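Local coordinates for virulence-associated protein I (Coxiella burnetii, PDB 3TRB) that probably binds DNA through a helix-turn-helix domain, as the antidote (HigA-family) component of an addiction module, at residues Gln32-Lys35 with Pro40-Arg43; Lys35-Pro40 with Ala63-Thr68. One frame throughout, in Å; residues are numbered along the deposited sequence.

Contact 1 of 2, residues Gln32-Lys35 with Pro40-Arg43; sequences QLAK and PTNR
Ala34 and Thr41 bring their backbones together where the two helices of the helix-turn-helix meet, with Ala34 CA 5.1 Å from Thr41 CA. Residues 32-35 lie in helix 30-37. Residues 41-43 are the first turn of helix 41-48, and Pro40 is its N-cap residue. Arg43 N makes a weak hydrogen bond back to Pro40 O in this turn.

The contact is small, burying 85 Å² in all, and no hydrogen bond crosses it. Ala34 supplies the touching group from helix 30-37. Its CB points toward the start of helix 41-48, and Ala34 CB lies 4.1 Å from Pro40 C. The short side chain lets the two backbones come this close. Val44, one turn further along helix 41-48, also packs on Ala34.

On Thr41 the hydroxyl branch, not the methyl, faces Ala34. OG1 sits beside its own backbone N, with chi1 at -57°, while CG2 is anti to that N. The hydroxyl is hydrogen-bonded to Asn31 OD1, which ties helix 41-48 back to the start of helix 30-37. The Ala34 methyl meets Thr41 twice: Ala34 CB is 3.6 Å from Thr41 CA and 3.7 Å from Thr41 OG1.

Contact 2 of 2, residues Lys35-Pro40 with Ala63-Thr68; sequences KHLAIP and AKFFGT
Phe65 extends its ring toward His36 with CG anti to the backbone N (chi1 177°), while His36 holds its own CG beside the backbone N (chi1 -76°). The two rings meet between helix 30-37, the first helix of the helix-turn-helix, and the C-terminal end of helix 56-66. They form an offset stack. Their centroids are 4.8 Å apart and their planes are inclined at 29°.

The overlap is partial. Phe65 CE1 lies over one face of the imidazole, displaced toward its rim, and comes 3.3 Å from His36 CG. The same carbon, Phe65 CE1, is 3.4 Å from His36 CB, so the root of the histidine side chain shares the contact. The Met28 side chain packs against both residues. His36 ND1 is hydrogen-bonded to Thr98 OG1 of the second subunit, which should limit the rotation of the imidazole. Val97 of that subunit packs on Phe65, so the contact borders the subunit interface.

Helix 30-37 ends in a Schellman motif with Ala38, at positive phi, as its C' residue. Just before it, Leu37 sends its end toward the root of Phe65. The two side chains cross at about a right angle. The leucine touches through one methyl: Leu37 CD2 is 3.5 Å from Phe65 CB and 4.0 Å from Phe65 CG.

How the contacts relate
The centres of contacts 1 and 2 are about 9 Å apart, on the same side of the chain's centre. Both start from helix 30-37 and share Lys35 and Pro40. Contact 1 joins this helix to helix 41-48, the next in the chain. Contact 2 joins it to helix 56-66, which follows. Ala34 O and Ile39 N, 3.0 Å apart in a probable hydrogen bond, connect the two through the turn. Leu33 also packs on Phe65. Helix 30-37 is thus held to two later helices of one helix-turn-helix domain. Contact 2 also borders the second subunit, whereas no other chain of the assembly touches the segments of contact 1.

Contact 1 of 2, residues Gln32-Lys35 with Pro40-Arg43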
# COMPACT_ATOMS: atom_id res chain seq x y z
N GLN A 32 6.13 39.09 4.67
CA GLN A 32 7.50 38.62 4.87
C GLN A 32 7.66 37.17 4.44
O GLN A 32 8.59 36.83 3.71
CB GLN A 32 7.92 38.78 6.33
CG GLN A 32 8.15 40.22 6.77
CD GLN A 32 8.54 40.33 8.23
OE1 GLN A 32 7.69 40.26 9.11
NE2 GLN A 32 9.83 40.51 8.49
N LEU A 33 6.75 36.32 4.89
CA LEU A 33 6.78 34.90 4.53
C LEU A 33 6.61 34.71 3.03
O LEU A 33 7.33 33.93 2.41
CB LEU A 33 5.70 34.13 5.28
CG LEU A 33 5.63 32.63 4.97
CD1 LEU A 33 6.96 31.95 5.26
CD2 LEU A 33 4.50 31.96 5.73
N ALA A 34 5.65 35.43 2.46
CA ALA A 34 5.37 35.34 1.03
C ALA A 34 6.62 35.65 0.20
O ALA A 34 6.90 34.98 -0.79
CB ALA A 34 4.23 36.28 0.65
N LYS A 35 7.36 36.68 0.60
CA LYS A 35 8.60 37.03 -0.07
C LYS A 35 9.64 35.93 0.09
O LYS A 35 10.33 35.57 -0.87
CB LYS A 35 9.16 38.36 0.46
CG LYS A 35 8.51 39.59 -0.14
CD LYS A 35 9.27 40.85 0.25
CE LYS A 35 8.74 42.08 -0.48
NZ LYS A 35 9.54 43.29 -0.17
N PRO A 40 2.54 34.56 -3.87
CA PRO A 40 1.67 35.72 -3.63
C PRO A 40 1.30 35.83 -2.15
O PRO A 40 1.06 34.81 -1.51
CB PRO A 40 0.42 35.41 -4.46
CG PRO A 40 0.91 34.49 -5.53
CD PRO A 40 1.97 33.66 -4.88
N THR A 41 1.25 37.05 -1.63
CA THR A 41 0.85 37.27 -0.25
C THR A 41 -0.54 36.70 -0.03
O THR A 41 -0.85 36.18 1.04
CB THR A 41 0.86 38.76 0.12
OG1 THR A 41 2.16 39.31 -0.11
CG2 THR A 41 0.49 38.95 1.59
N ASN A 42 -1.38 36.80 -1.06
CA ASN A 42 -2.73 36.26 -1.01
C ASN A 42 -2.77 34.78 -0.64
O ASN A 42 -3.64 34.34 0.11
CB ASN A 42 -3.44 36.47 -2.35
CG ASN A 42 -3.78 37.93 -2.61
OD1 ASN A 42 -4.27 38.62 -1.71
ND2 ASN A 42 -3.54 38.39 -3.82
N ARG A 43 -1.82 34.02 -1.17
CA ARG A 43 -1.75 32.59 -0.90
C ARG A 43 -1.43 32.31 0.56
O ARG A 43 -2.03 31.44 1.19
CB ARG A 43 -0.71 31.92 -1.81
CG ARG A 43 -0.69 30.40 -1.72
CD ARG A 43 0.29 29.82 -2.72
NE ARG A 43 -0.01 30.28 -4.08
CZ ARG A 43 0.81 30.13 -5.12
NH1 ARG A 43 1.99 29.54 -4.96
NH2 ARG A 43 0.45 30.58 -6.31

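Contact 2 of 2, residues Lys35-Pro40 with Ala63-Thr68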
# COMPACT_ATOMS: atom_id res chain seq x y z
N LYS A 35 7.36 36.68 0.60
CA LYS A 35 8.60 37.03 -0.07
C LYS A 35 9.64 35.93 0.09
O LYS A 35 10.33 35.57 -0.87
CB LYS A 35 9.16 38.36 0.46
CG LYS A 35 8.51 39.59 -0.14
CD LYS A 35 9.27 40.85 0.25
CE LYS A 35 8.74 42.08 -0.48
NZ LYS A 35 9.54 43.29 -0.17
N HIS A 36 9.76 35.39 1.30
CA HIS A 36 10.69 34.31 1.57
C HIS A 36 10.39 33.08 0.73
O HIS A 36 11.30 32.40 0.24
CB HIS A 36 10.67 33.94 3.06
CG HIS A 36 11.39 34.92 3.94
ND1 HIS A 36 12.71 35.26 3.75
CD2 HIS A 36 10.97 35.61 5.02
CE1 HIS A 36 13.08 36.13 4.68
NE2 HIS A 36 12.04 36.36 5.46
N LEU A 37 9.10 32.78 0.56
CA LEU A 37 8.67 31.59 -0.16
C LEU A 37 8.52 31.86 -1.66
O LEU A 37 8.41 30.92 -2.45
CB LEU A 37 7.35 31.07 0.40
CG LEU A 37 7.34 30.69 1.88
CD1 LEU A 37 5.98 30.14 2.28
CD2 LEU A 37 8.43 29.69 2.18
N ALA A 38 8.52 33.13 -2.03
CA ALA A 38 8.33 33.53 -3.42
C ALA A 38 6.94 33.15 -3.93
O ALA A 38 6.80 32.59 -5.02
CB ALA A 38 9.41 32.93 -4.31
N ILE A 39 5.92 33.44 -3.13
CA ILE A 39 4.54 33.20 -3.52
C ILE A 39 3.70 34.43 -3.21
O ILE A 39 4.09 35.26 -2.38
CB ILE A 39 3.95 31.97 -2.79
CG1 ILE A 39 4.00 32.17 -1.28
CG2 ILE A 39 4.68 30.70 -3.19
CD1 ILE A 39 3.45 31.00 -0.49
N PRO A 40 2.54 34.56 -3.87
CA PRO A 40 1.67 35.72 -3.63
C PRO A 40 1.30 35.83 -2.15
O PRO A 40 1.06 34.81 -1.51
CB PRO A 40 0.42 35.41 -4.46
CG PRO A 40 0.91 34.49 -5.53
CD PRO A 40 1.97 33.66 -4.88
N ALA A 63 9.06 23.65 3.56
CA ALA A 63 10.11 22.74 4.01
C ALA A 63 11.49 23.36 3.86
O ALA A 63 12.32 23.27 4.77
CB ALA A 63 10.03 21.42 3.25
N LYS A 64 11.73 23.99 2.72
CA LYS A 64 13.02 24.62 2.44
C LYS A 64 13.26 25.82 3.35
O LYS A 64 14.37 26.05 3.81
CB LYS A 64 13.08 25.06 0.97
CG LYS A 64 14.36 25.79 0.58
CD LYS A 64 15.55 24.85 0.51
CE LYS A 64 16.81 25.58 0.06
NZ LYS A 64 16.67 26.16 -1.31
N PHE A 65 12.20 26.59 3.60
CA PHE A 65 12.32 27.79 4.43
C PHE A 65 12.48 27.47 5.91
O PHE A 65 13.37 28.00 6.57
CB PHE A 65 11.12 28.71 4.22
CG PHE A 65 11.13 29.94 5.09
CD1 PHE A 65 12.02 30.97 4.84
CD2 PHE A 65 10.25 30.06 6.15
CE1 PHE A 65 12.03 32.10 5.63
CE2 PHE A 65 10.26 31.19 6.95
CZ PHE A 65 11.15 32.21 6.69
N PHE A 66 11.61 26.60 6.43
CA PHE A 66 11.61 26.27 7.85
C PHE A 66 12.59 25.15 8.20
O PHE A 66 12.84 24.88 9.38
CB PHE A 66 10.20 25.91 8.33
CG PHE A 66 9.27 27.09 8.43
CD1 PHE A 66 9.42 28.02 9.44
CD2 PHE A 66 8.25 27.26 7.52
CE1 PHE A 66 8.58 29.10 9.54
CE2 PHE A 66 7.39 28.35 7.61
CZ PHE A 66 7.56 29.27 8.62
N GLY A 67 13.15 24.51 7.19
CA GLY A 67 14.10 23.43 7.41
C GLY A 67 13.43 22.15 7.88
O GLY A 67 14.03 21.37 8.62
N THR A 68 12.19 21.95 7.45
CA THR A 68 11.46 20.73 7.78
C THR A 68 11.39 19.82 6.57
O THR A 68 12.09 20.02 5.58
CB THR A 68 10.02 21.06 8.23
OG1 THR A 68 9.24 21.45 7.09
CG2 THR A 68 10.02 22.18 9.26